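Local coordinates for tRNA (cytosine(38)-C(5))-methyltransferase (Schizosaccharomyces pombe, PDB 6FDF), which methylates carbon 5 of cytosine 38 in the anticodon loop of tRNA(Asp), and less efficiently of tRNA(Glu), with S-adenosyl-L-methionine as the methyl donor, at residues Q159-N164 and E198-R203; Y205-R210 and Y280-E285; W225-D230 and Q268-R273; I256-D261 and M274-R279. One frame throughout, in Å; residues are numbered along the deposited sequence.

How the contacts relate
The four contacts lie along one arm of the molecule, away from the cofactor pocket and the predicted catalytic Cys85. In contact 2 the Arg284 side chain is about 14 Å from bound S-adenosyl-L-homocysteine. Contact 1 borders it, centres about 16 Å apart, through Tyr205, which packs on Pro163 and Lys200. The centres of contacts 2 and 4 are about 13 Å apart, and a salt bridge joins them, Arg279 NH1 to Glu285 OE1 at 2.9 Å. Contacts 3 and 4 have centres about 10 Å apart and alternate along the chain; Asp230 O to Ile256 N, at 3.0 Å, is probably a hydrogen bond. Contacts 1 and 3 do not touch, nearest atoms about 9 Å apart.

Contact 1 of 4, residues Q159-N164 and E198-R203; sequences QFNIPN and EVKRIR
Asn161 fastens the loop between strands 148-155 and 168-175 to the passing chain 198-203, in sequence that probably corresponds to the start of motif VIII of the C5-methyltransferases. Its backbone takes a left-handed conformation, one that asparagine tolerates well, and its CG lies opposite the backbone N (chi1 -168°), which sends the amide across to the other chain. There the amide works like a peptide group and brackets Val199: ND2 donates to Glu198 O at 2.9 Å, nearly within its own amide plane, while OD1 accepts from Lys200 N, also at 2.9 Å. The second bond reaches OD1 well off the direction of its C=O bond (115° at the oxygen). A water donates to the same OD1 and to Lys200 O, adding a bridge beside the direct bonds. Lys200 lays its aliphatic root against Asn161, Lys200 CB 3.5 Å from Asn161 O, before its chain leads away.

Further along, Pro163 is the centre of an inverse gamma turn, in which Asn164 N donates to Ile162 O at 2.8 Å. A proline suits this tight corner because its ring already restricts phi, and the ring supplies an apolar surface facing Lys200 and Arg201. The Arg201 side chain itself turns away to Glu196 and Asp235 O. The ring's last neighbour is Ile202, whose CD1 stands 4.2 Å from Pro163 CB and 3.7 Å from Pro163 O.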
# COMPACT_ATOMS: atom_id res chain seq x y z
N GLN A 159 9.27 -9.28 -6.37
CA GLN A 159 10.24 -8.98 -7.42
C GLN A 159 11.44 -8.23 -6.89
O GLN A 159 12.38 -7.96 -7.64
CB GLN A 159 9.58 -8.16 -8.53
CG GLN A 159 8.42 -8.83 -9.21
CD GLN A 159 7.78 -7.93 -10.25
OE1 GLN A 159 7.12 -6.95 -9.91
NE2 GLN A 159 8.00 -8.24 -11.52
N PHE A 160 11.42 -7.86 -5.60
CA PHE A 160 12.45 -7.05 -4.98
C PHE A 160 12.99 -7.76 -3.74
O PHE A 160 13.45 -7.11 -2.80
CB PHE A 160 11.91 -5.67 -4.61
CG PHE A 160 11.41 -4.87 -5.79
CD1 PHE A 160 10.11 -5.02 -6.25
CD2 PHE A 160 12.24 -3.96 -6.44
CE1 PHE A 160 9.64 -4.29 -7.33
CE2 PHE A 160 11.77 -3.22 -7.52
CZ PHE A 160 10.47 -3.38 -7.97
N ASN A 161 12.95 -9.10 -3.74
CA ASN A 161 13.49 -9.91 -2.65
C ASN A 161 12.77 -9.61 -1.34
O ASN A 161 13.39 -9.48 -0.28
CB ASN A 161 14.98 -9.71 -2.47
CG ASN A 161 15.62 -10.74 -1.55
OD1 ASN A 161 15.12 -11.85 -1.39
ND2 ASN A 161 16.76 -10.37 -0.96
N ILE A 162 11.46 -9.49 -1.41
CA ILE A 162 10.62 -9.31 -0.24
C ILE A 162 9.63 -10.47 -0.26
O ILE A 162 8.93 -10.66 -1.26
CB ILE A 162 9.89 -7.95 -0.24
CG1 ILE A 162 10.91 -6.81 -0.27
CG2 ILE A 162 8.96 -7.84 0.96
CD1 ILE A 162 10.33 -5.48 -0.73
N PRO A 163 9.55 -11.27 0.79
CA PRO A 163 8.74 -12.51 0.74
C PRO A 163 7.26 -12.26 0.99
O PRO A 163 6.65 -12.81 1.91
CB PRO A 163 9.39 -13.36 1.84
CG PRO A 163 9.85 -12.35 2.84
CD PRO A 163 10.33 -11.17 2.03
N ASN A 164 6.66 -11.41 0.16
CA ASN A 164 5.23 -11.17 0.25
C ASN A 164 4.70 -10.83 -1.14
O ASN A 164 5.33 -10.08 -1.88
CB ASN A 164 4.91 -10.05 1.25
CG ASN A 164 3.42 -9.77 1.37
OD1 ASN A 164 2.97 -8.64 1.16
ND2 ASN A 164 2.64 -10.80 1.70
N GLU A 198 21.24 -14.53 0.89
CA GLU A 198 20.75 -13.17 0.95
C GLU A 198 19.30 -13.09 0.52
O GLU A 198 18.74 -11.99 0.44
CB GLU A 198 21.61 -12.24 0.08
CG GLU A 198 22.24 -12.94 -1.09
CD GLU A 198 22.88 -11.99 -2.09
OE1 GLU A 198 23.52 -11.01 -1.65
OE2 GLU A 198 22.77 -12.24 -3.31
N VAL A 199 18.68 -14.23 0.23
CA VAL A 199 17.28 -14.27 -0.18
C VAL A 199 16.46 -14.14 1.09
O VAL A 199 16.55 -14.99 1.99
CB VAL A 199 16.95 -15.56 -0.92
CG1 VAL A 199 15.44 -15.71 -1.07
CG2 VAL A 199 17.64 -15.60 -2.27
N LYS A 200 15.67 -13.08 1.18
CA LYS A 200 14.90 -12.87 2.39
C LYS A 200 13.77 -13.88 2.51
O LYS A 200 13.12 -14.23 1.52
CB LYS A 200 14.37 -11.43 2.45
CG LYS A 200 15.50 -10.42 2.54
CD LYS A 200 15.05 -9.10 3.12
CE LYS A 200 16.23 -8.14 3.21
NZ LYS A 200 17.26 -8.65 4.15
N ARG A 201 13.55 -14.34 3.73
CA ARG A 201 12.52 -15.32 4.02
C ARG A 201 11.69 -14.80 5.18
O ARG A 201 12.01 -13.77 5.78
CB ARG A 201 13.14 -16.69 4.33
CG ARG A 201 13.90 -17.26 3.13
CD ARG A 201 14.68 -18.52 3.46
NE ARG A 201 15.44 -18.98 2.30
CZ ARG A 201 14.95 -19.78 1.35
NH1 ARG A 201 13.70 -20.21 1.42
NH2 ARG A 201 15.72 -20.14 0.33
N ILE A 202 10.60 -15.51 5.47
CA ILE A 202 9.66 -15.07 6.50
C ILE A 202 10.37 -14.83 7.83
O ILE A 202 10.09 -13.84 8.53
CB ILE A 202 8.52 -16.09 6.64
CG1 ILE A 202 7.71 -16.15 5.35
CG2 ILE A 202 7.62 -15.73 7.81
CD1 ILE A 202 7.08 -14.82 4.97
N ARG A 203 11.31 -15.71 8.19
CA ARG A 203 12.01 -15.59 9.47
C ARG A 203 12.67 -14.23 9.64
O ARG A 203 12.86 -13.77 10.77
CB ARG A 203 13.07 -16.69 9.59
CG ARG A 203 14.11 -16.67 8.47
CD ARG A 203 15.27 -17.62 8.74
NE ARG A 203 15.12 -18.91 8.06
CZ ARG A 203 15.82 -19.29 7.00
NH1 ARG A 203 15.62 -20.48 6.45
NH2 ARG A 203 16.75 -18.48 6.49
O HOH W 1 12.40 -12.86 -0.90

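Contact 2 of 4, residues Y205-R210 and Y280-E285; sequences YLEIER and YFTARE
Leu206 and Glu285 bring their CA atoms to 5.8 Å where the irregular loop 205-210 passes the first turn of helix 283-289, and Glu207 N donates to Glu285 OE2 at 2.8 Å. The acceptor uses its anti lone pair, on the side away from OE1. Glu285 OE1 takes Thr282 N at 2.9 Å from above the carboxylate plane. Thr282 is the N-cap in turn: its OG1 sits between the backbone N and the carbonyl carbon (chi1 74°) and accepts from Glu285 N at 3.0 Å. This capping box starts the helix, and glutamate suits its place because a second oxygen remains to hold the loop.

Glu207 makes the reciprocal link. Its OE2 receives Thr282 OG1 at 2.8 Å and Arg210 NH2 at 2.7 Å, the latter a salt bridge, the two donors arriving from opposite faces of the carboxylate plane. Two donors so placed on one oxygen probably limit how far the carboxylate can turn. CB and CG of Arg284 lie against this carboxylate, while its guanidinium goes off to Leu296 O. Leu206 CD2 meets the edge of the Phe281 ring, 3.8 Å from CE1.

The sequence T-A-R-E is consistent with motif IX of the family. Helix 283-289 begins a short link after strand 278-279, whose Arg279 pairs with Glu285 OE1, while Leu206 touches Leu257 on strand 256-258 and Arg288 bonds Tyr205 O.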
# COMPACT_ATOMS: atom_id res chain seq x y z
N TYR A 205 11.49 -11.39 9.11
CA TYR A 205 10.52 -10.39 9.50
C TYR A 205 9.81 -10.72 10.81
O TYR A 205 9.10 -9.86 11.34
CB TYR A 205 9.48 -10.21 8.38
CG TYR A 205 10.09 -9.70 7.09
CD1 TYR A 205 10.81 -10.56 6.26
CD2 TYR A 205 9.96 -8.37 6.71
CE1 TYR A 205 11.39 -10.10 5.09
CE2 TYR A 205 10.53 -7.91 5.53
CZ TYR A 205 11.24 -8.78 4.73
OH TYR A 205 11.81 -8.32 3.56
N LEU A 206 9.98 -11.93 11.33
CA LEU A 206 9.20 -12.35 12.49
C LEU A 206 9.68 -11.66 13.76
O LEU A 206 10.87 -11.38 13.94
CB LEU A 206 9.29 -13.87 12.66
CG LEU A 206 8.72 -14.74 11.55
CD1 LEU A 206 8.92 -16.23 11.85
CD2 LEU A 206 7.24 -14.42 11.32
N GLU A 207 8.72 -11.42 14.66
CA GLU A 207 9.07 -11.12 16.03
C GLU A 207 9.50 -12.41 16.71
O GLU A 207 9.15 -13.52 16.29
CB GLU A 207 7.88 -10.50 16.77
CG GLU A 207 7.49 -9.12 16.24
CD GLU A 207 6.40 -8.47 17.08
OE1 GLU A 207 6.72 -7.68 17.99
OE2 GLU A 207 5.21 -8.77 16.83
N ILE A 208 10.23 -12.28 17.81
CA ILE A 208 10.67 -13.49 18.48
C ILE A 208 10.31 -13.51 19.94
O ILE A 208 10.19 -12.48 20.61
CB ILE A 208 12.20 -13.71 18.37
CG1 ILE A 208 12.93 -12.74 19.29
CG2 ILE A 208 12.66 -13.57 16.94
CD1 ILE A 208 13.19 -11.40 18.67
N GLU A 209 10.08 -14.73 20.41
CA GLU A 209 9.80 -15.03 21.80
C GLU A 209 8.80 -14.06 22.40
O GLU A 209 9.01 -13.47 23.45
CB GLU A 209 11.11 -15.06 22.59
CG GLU A 209 12.06 -16.17 22.12
CD GLU A 209 13.34 -16.24 22.92
OE1 GLU A 209 13.52 -15.40 23.83
OE2 GLU A 209 14.16 -17.14 22.65
N ARG A 210 7.69 -13.89 21.68
CA ARG A 210 6.51 -13.23 22.23
C ARG A 210 5.55 -14.28 22.78
O ARG A 210 5.68 -15.48 22.51
CB ARG A 210 5.81 -12.39 21.16
CG ARG A 210 6.59 -11.19 20.66
CD ARG A 210 5.66 -10.27 19.87
NE ARG A 210 4.51 -9.85 20.66
CZ ARG A 210 3.45 -9.21 20.17
NH1 ARG A 210 2.45 -8.87 20.96
NH2 ARG A 210 3.40 -8.90 18.88
N TYR A 280 -1.69 -16.30 13.37
CA TYR A 280 -1.64 -15.17 12.46
C TYR A 280 -0.31 -14.44 12.61
O TYR A 280 0.31 -14.47 13.67
CB TYR A 280 -2.80 -14.21 12.74
CG TYR A 280 -4.16 -14.86 12.59
CD1 TYR A 280 -4.68 -15.15 11.33
CD2 TYR A 280 -4.92 -15.19 13.71
CE1 TYR A 280 -5.91 -15.76 11.19
CE2 TYR A 280 -6.16 -15.80 13.57
CZ TYR A 280 -6.65 -16.08 12.31
OH TYR A 280 -7.88 -16.68 12.17
N PHE A 281 0.13 -13.79 11.53
CA PHE A 281 1.18 -12.79 11.68
C PHE A 281 0.67 -11.67 12.58
O PHE A 281 -0.50 -11.30 12.52
CB PHE A 281 1.59 -12.23 10.31
CG PHE A 281 2.32 -13.22 9.46
CD1 PHE A 281 3.67 -13.47 9.66
CD2 PHE A 281 1.67 -13.91 8.44
CE1 PHE A 281 4.35 -14.38 8.87
CE2 PHE A 281 2.35 -14.82 7.65
CZ PHE A 281 3.69 -15.06 7.87
N THR A 282 1.56 -11.15 13.42
CA THR A 282 1.20 -9.98 14.20
C THR A 282 1.13 -8.75 13.30
O THR A 282 1.66 -8.74 12.19
CB THR A 282 2.23 -9.74 15.32
OG1 THR A 282 3.43 -9.22 14.74
CG2 THR A 282 2.54 -11.04 16.05
N ALA A 283 0.46 -7.70 13.78
CA ALA A 283 0.39 -6.48 12.98
C ALA A 283 1.77 -5.89 12.76
O ALA A 283 2.04 -5.32 11.69
CB ALA A 283 -0.53 -5.45 13.64
N ARG A 284 2.67 -6.03 13.74
CA ARG A 284 4.05 -5.58 13.55
C ARG A 284 4.73 -6.35 12.42
O ARG A 284 5.46 -5.77 11.61
CB ARG A 284 4.84 -5.73 14.85
CG ARG A 284 6.34 -5.49 14.67
CD ARG A 284 6.61 -4.04 14.31
NE ARG A 284 6.18 -3.12 15.36
CZ ARG A 284 6.06 -1.81 15.20
NH1 ARG A 284 6.34 -1.27 14.02
NH2 ARG A 284 5.66 -1.05 16.21
N GLU A 285 4.48 -7.66 12.34
CA GLU A 285 5.09 -8.46 11.28
C GLU A 285 4.50 -8.09 9.93
O GLU A 285 5.23 -8.03 8.93
CB GLU A 285 4.90 -9.94 11.59
CG GLU A 285 5.71 -10.38 12.82
CD GLU A 285 5.33 -11.77 13.31
OE1 GLU A 285 4.20 -12.21 13.02
OE2 GLU A 285 6.16 -12.40 13.99

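Contact 3 of 4, residues W225-D230 and Q268-R273; sequences WGHQFD and QFERNR
His227 NE2 donates to Glu270 OE2 at 2.6 Å, a short and fairly straight bond (163° at the hydrogen). The carboxylate offers its syn lone pair and lies almost coplanar with the imidazole, the planes differing by 5°, so donor and acceptor meet edge-on. Phe269 approaches the same histidine from a different direction: its CE1 stands over one imidazole face, 3.8 Å from NE2, with the two ring planes inclined at 50°. On the phenylalanine's far tip, CZ comes to 3.5 Å from Gly226 C. Glycine suits that place, since it puts no side chain between its backbone and the buried ring.

Gly226 and His227 belong to the 3-10 turn 226-228, which faces the last turns of helix 265-272, in the part of the chain where C5-methyltransferases carry their small target-recognition domain. From that helix Phe269 buries its ring against the turn, and the consecutive Glu270 bends at chi2 to reach the histidine at the exposed margin. Four residues on from Phe269, Arg273 sets CB 3.7 Å above the centre of the Phe269 ring and curls back, its NH2 4.1 Å from His227 CE1. The carboxylate would tend to favour a protonated imidazole, while the guanidinium would work against it. Arg273 NH1 is held by Leu222 O in helix 219-225, and Phe229, just after the turn, packs on Val221 and Leu222 of that helix.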
# COMPACT_ATOMS: atom_id res chain seq x y z
N TRP A 225 -12.97 -24.27 8.13
CA TRP A 225 -12.45 -23.74 6.87
C TRP A 225 -10.95 -23.97 6.72
O TRP A 225 -10.34 -23.37 5.82
CB TRP A 225 -12.73 -22.23 6.75
CG TRP A 225 -14.17 -21.82 6.93
CD1 TRP A 225 -14.67 -21.00 7.91
CD2 TRP A 225 -15.29 -22.18 6.10
NE1 TRP A 225 -16.03 -20.84 7.75
CE2 TRP A 225 -16.43 -21.55 6.64
CE3 TRP A 225 -15.43 -22.97 4.96
CZ2 TRP A 225 -17.70 -21.69 6.08
CZ3 TRP A 225 -16.69 -23.11 4.40
CH2 TRP A 225 -17.81 -22.47 4.96
N GLY A 226 -10.34 -24.77 7.60
CA GLY A 226 -8.89 -24.80 7.70
C GLY A 226 -8.17 -25.20 6.42
O GLY A 226 -7.04 -24.75 6.18
N HIS A 227 -8.80 -26.02 5.58
CA HIS A 227 -8.16 -26.41 4.33
C HIS A 227 -7.97 -25.24 3.38
O HIS A 227 -7.19 -25.35 2.43
CB HIS A 227 -8.96 -27.53 3.65
CG HIS A 227 -8.91 -28.84 4.38
ND1 HIS A 227 -9.96 -29.30 5.15
CD2 HIS A 227 -7.93 -29.77 4.48
CE1 HIS A 227 -9.63 -30.47 5.68
NE2 HIS A 227 -8.41 -30.77 5.29
N GLN A 228 -8.65 -24.11 3.61
CA GLN A 228 -8.51 -22.95 2.75
C GLN A 228 -7.32 -22.06 3.12
O GLN A 228 -6.98 -21.16 2.34
CB GLN A 228 -9.80 -22.13 2.75
CG GLN A 228 -10.83 -22.62 1.74
CD GLN A 228 -12.05 -23.26 2.38
OE1 GLN A 228 -11.94 -24.24 3.11
NE2 GLN A 228 -13.22 -22.70 2.09
N PHE A 229 -6.71 -22.25 4.28
CA PHE A 229 -5.55 -21.45 4.65
C PHE A 229 -4.36 -21.78 3.77
O PHE A 229 -4.14 -22.94 3.41
CB PHE A 229 -5.16 -21.69 6.11
CG PHE A 229 -5.99 -20.92 7.11
CD1 PHE A 229 -5.93 -19.54 7.17
CD2 PHE A 229 -6.78 -21.60 8.03
CE1 PHE A 229 -6.68 -18.84 8.11
CE2 PHE A 229 -7.53 -20.91 8.96
CZ PHE A 229 -7.47 -19.52 9.01
N ASP A 230 -3.57 -20.76 3.45
CA ASP A 230 -2.22 -20.94 2.94
C ASP A 230 -1.27 -20.90 4.13
O ASP A 230 -1.19 -19.87 4.82
CB ASP A 230 -1.85 -19.87 1.92
CG ASP A 230 -0.43 -20.01 1.41
OD1 ASP A 230 -0.16 -20.98 0.67
OD2 ASP A 230 0.42 -19.16 1.74
N GLN A 268 0.27 -33.72 8.53
CA GLN A 268 -0.01 -33.43 9.93
C GLN A 268 -1.36 -32.73 10.09
O GLN A 268 -2.02 -32.91 11.12
CB GLN A 268 1.11 -32.56 10.52
CG GLN A 268 0.89 -32.17 11.98
CD GLN A 268 0.69 -33.37 12.90
OE1 GLN A 268 -0.12 -33.33 13.82
NE2 GLN A 268 1.46 -34.43 12.67
N PHE A 269 -1.78 -31.96 9.09
CA PHE A 269 -3.05 -31.25 9.20
C PHE A 269 -4.20 -32.22 9.41
O PHE A 269 -5.09 -31.97 10.24
CB PHE A 269 -3.28 -30.39 7.96
CG PHE A 269 -4.37 -29.37 8.12
CD1 PHE A 269 -5.71 -29.72 7.94
CD2 PHE A 269 -4.07 -28.06 8.47
CE1 PHE A 269 -6.72 -28.78 8.09
CE2 PHE A 269 -5.08 -27.11 8.63
CZ PHE A 269 -6.41 -27.48 8.44
N GLU A 270 -4.21 -33.34 8.68
CA GLU A 270 -5.26 -34.34 8.87
C GLU A 270 -5.09 -35.07 10.19
O GLU A 270 -6.09 -35.49 10.80
CB GLU A 270 -5.27 -35.33 7.71
CG GLU A 270 -5.51 -34.69 6.34
CD GLU A 270 -6.78 -33.84 6.30
OE1 GLU A 270 -7.77 -34.19 6.98
OE2 GLU A 270 -6.78 -32.82 5.59
N ARG A 271 -3.85 -35.25 10.65
CA ARG A 271 -3.61 -35.97 11.90
C ARG A 271 -4.11 -35.18 13.10
O ARG A 271 -4.89 -35.69 13.90
CB ARG A 271 -2.11 -36.28 12.02
CG ARG A 271 -1.63 -37.34 11.04
CD ARG A 271 -0.13 -37.61 11.14
NE ARG A 271 0.26 -38.75 10.31
CZ ARG A 271 1.52 -39.03 9.97
NH1 ARG A 271 2.52 -38.26 10.38
NH2 ARG A 271 1.78 -40.10 9.22
N ASN A 272 -3.65 -33.93 13.23
CA ASN A 272 -4.07 -33.04 14.31
C ASN A 272 -3.64 -31.64 13.91
O ASN A 272 -2.49 -31.26 14.12
CB ASN A 272 -3.46 -33.46 15.65
CG ASN A 272 -3.74 -32.45 16.76
OD1 ASN A 272 -4.57 -31.55 16.62
ND2 ASN A 272 -3.03 -32.61 17.88
N ARG A 273 -4.58 -30.88 13.32
CA ARG A 273 -4.24 -29.56 12.80
C ARG A 273 -3.86 -28.58 13.90
O ARG A 273 -3.19 -27.58 13.62
CB ARG A 273 -5.41 -29.00 11.97
CG ARG A 273 -6.71 -28.85 12.75
CD ARG A 273 -7.91 -28.77 11.82
NE ARG A 273 -8.18 -30.05 11.18
CZ ARG A 273 -9.03 -30.23 10.17
NH1 ARG A 273 -9.70 -29.20 9.67
NH2 ARG A 273 -9.20 -31.44 9.66

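Contact 4 of 4, residues I256-D261 and M274-R279; sequences ILQMSD and MALQLR
Leu257 and Arg279 form a hydrogen-bonded antiparallel pair in a small three-stranded sheet, strand 256-258 lying between 231-232 and 278-279, with helix 265-272 connecting the two strands of this contact. In the backbone, Leu257 N gives to Arg279 O at 2.9 Å and Arg279 N to Leu257 O at 3.0 Å, while the next pair, Gln258 with Leu278, is non-hydrogen-bonded. Beyond it the strands give way to looser pairing: Met259 N reaches Gln277 O at 3.1 Å and Ser260 N reaches Leu276 O at 3.2 Å, both donors standing above the carbonyl planes. Gln277, in a left-handed conformation, is where the chain turns into its strand.

Polar side chains add bonds at this end. Gln258 extends, with CG opposite its backbone N (chi1 169°), so that NE2 bonds Ser260 O and His262 O, and OE1 bonds Thr265; its length suits it to tie the strand to the oncoming helix. Ser260 OG bonds His262 ND1.

Packing occupies the face of Gln258 and Leu278: Ile256 CD1 rests 4.0 Å from Leu278 CD2, and Leu276 CD2 rests on the Gln258 amide.

On the face of Leu257, Arg279 runs alongside that leucine to where its NH1 makes a salt bridge with Glu285, with Trp212 in a cation-pi contact. Leu257 CD2 sits over one guanidinium face, off toward its rim, 3.4 Å from Arg279 NH2, and Met259 SD lies in the guanidinium plane at its edge, 3.4 Å from Arg279 NE.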
# COMPACT_ATOMS: atom_id res chain seq x y z
N ILE A 256 -1.04 -17.87 7.02
CA ILE A 256 -0.80 -18.05 8.44
C ILE A 256 0.50 -18.82 8.61
O ILE A 256 1.01 -19.44 7.67
CB ILE A 256 -1.96 -18.76 9.16
CG1 ILE A 256 -2.33 -20.07 8.47
CG2 ILE A 256 -3.19 -17.83 9.21
CD1 ILE A 256 -3.32 -20.91 9.24
N LEU A 257 1.03 -18.80 9.83
CA LEU A 257 2.38 -19.27 10.14
C LEU A 257 2.32 -20.55 10.96
O LEU A 257 1.73 -20.58 12.04
CB LEU A 257 3.16 -18.20 10.91
CG LEU A 257 4.61 -18.56 11.21
CD1 LEU A 257 5.44 -18.56 9.94
CD2 LEU A 257 5.19 -17.61 12.25
N GLN A 258 2.97 -21.60 10.45
CA GLN A 258 3.19 -22.83 11.21
C GLN A 258 4.42 -22.65 12.10
O GLN A 258 5.52 -22.44 11.59
CB GLN A 258 3.38 -24.02 10.28
CG GLN A 258 3.88 -25.28 10.98
CD GLN A 258 4.16 -26.42 10.02
OE1 GLN A 258 3.55 -26.51 8.95
NE2 GLN A 258 5.09 -27.29 10.39
N MET A 259 4.23 -22.74 13.41
CA MET A 259 5.35 -22.66 14.34
C MET A 259 5.94 -24.02 14.71
O MET A 259 7.06 -24.07 15.23
CB MET A 259 4.93 -21.93 15.62
CG MET A 259 4.58 -20.47 15.39
SD MET A 259 4.45 -19.49 16.90
CE MET A 259 2.89 -20.07 17.56
N SER A 260 5.22 -25.11 14.46
CA SER A 260 5.77 -26.43 14.74
C SER A 260 6.80 -26.81 13.67
O SER A 260 6.93 -26.17 12.63
CB SER A 260 4.65 -27.47 14.81
OG SER A 260 4.19 -27.80 13.51
N ASP A 261 7.54 -27.89 13.94
CA ASP A 261 8.63 -28.32 13.09
C ASP A 261 8.23 -29.38 12.07
O ASP A 261 9.10 -29.88 11.35
CB ASP A 261 9.79 -28.85 13.93
CG ASP A 261 9.42 -30.07 14.74
OD1 ASP A 261 8.31 -30.09 15.32
OD2 ASP A 261 10.23 -31.02 14.80
N MET A 274 -4.26 -28.84 15.15
CA MET A 274 -3.85 -27.94 16.23
C MET A 274 -2.39 -28.12 16.61
O MET A 274 -1.80 -27.21 17.19
CB MET A 274 -4.75 -28.14 17.45
CG MET A 274 -6.21 -27.85 17.20
SD MET A 274 -6.45 -26.27 16.37
CE MET A 274 -6.03 -25.15 17.70
N ALA A 275 -1.79 -29.27 16.30
CA ALA A 275 -0.40 -29.52 16.62
C ALA A 275 0.56 -28.77 15.70
O ALA A 275 1.77 -28.75 15.97
CB ALA A 275 -0.09 -31.01 16.57
N LEU A 276 0.05 -28.17 14.63
CA LEU A 276 0.87 -27.33 13.76
C LEU A 276 1.20 -25.98 14.39
O LEU A 276 2.05 -25.27 13.85
CB LEU A 276 0.16 -27.10 12.43
CG LEU A 276 0.09 -28.32 11.52
CD1 LEU A 276 -0.87 -28.07 10.36
CD2 LEU A 276 1.48 -28.68 11.01
N GLN A 277 0.54 -25.62 15.50
CA GLN A 277 0.80 -24.36 16.20
C GLN A 277 0.70 -23.19 15.23
O GLN A 277 1.61 -22.38 15.09
CB GLN A 277 2.17 -24.39 16.89
CG GLN A 277 2.38 -25.57 17.81
CD GLN A 277 3.75 -25.55 18.47
OE1 GLN A 277 4.54 -26.48 18.32
NE2 GLN A 277 4.05 -24.47 19.18
N LEU A 278 -0.45 -23.11 14.56
CA LEU A 278 -0.68 -22.08 13.55
C LEU A 278 -1.10 -20.78 14.23
O LEU A 278 -1.98 -20.78 15.09
CB LEU A 278 -1.77 -22.53 12.58
CG LEU A 278 -1.43 -23.79 11.78
CD1 LEU A 278 -2.70 -24.46 11.27
CD2 LEU A 278 -0.51 -23.44 10.63
N ARG A 279 -0.47 -19.68 13.82
CA ARG A 279 -0.84 -18.36 14.32
C ARG A 279 -0.92 -17.38 13.16
O ARG A 279 -0.32 -17.58 12.11
CB ARG A 279 0.17 -17.84 15.36
CG ARG A 279 1.56 -17.48 14.82
CD ARG A 279 2.34 -16.74 15.91
NE ARG A 279 3.75 -16.46 15.58
CZ ARG A 279 4.16 -15.38 14.92
NH1 ARG A 279 3.28 -14.49 14.47
NH2 ARG A 279 5.46 -15.20 14.69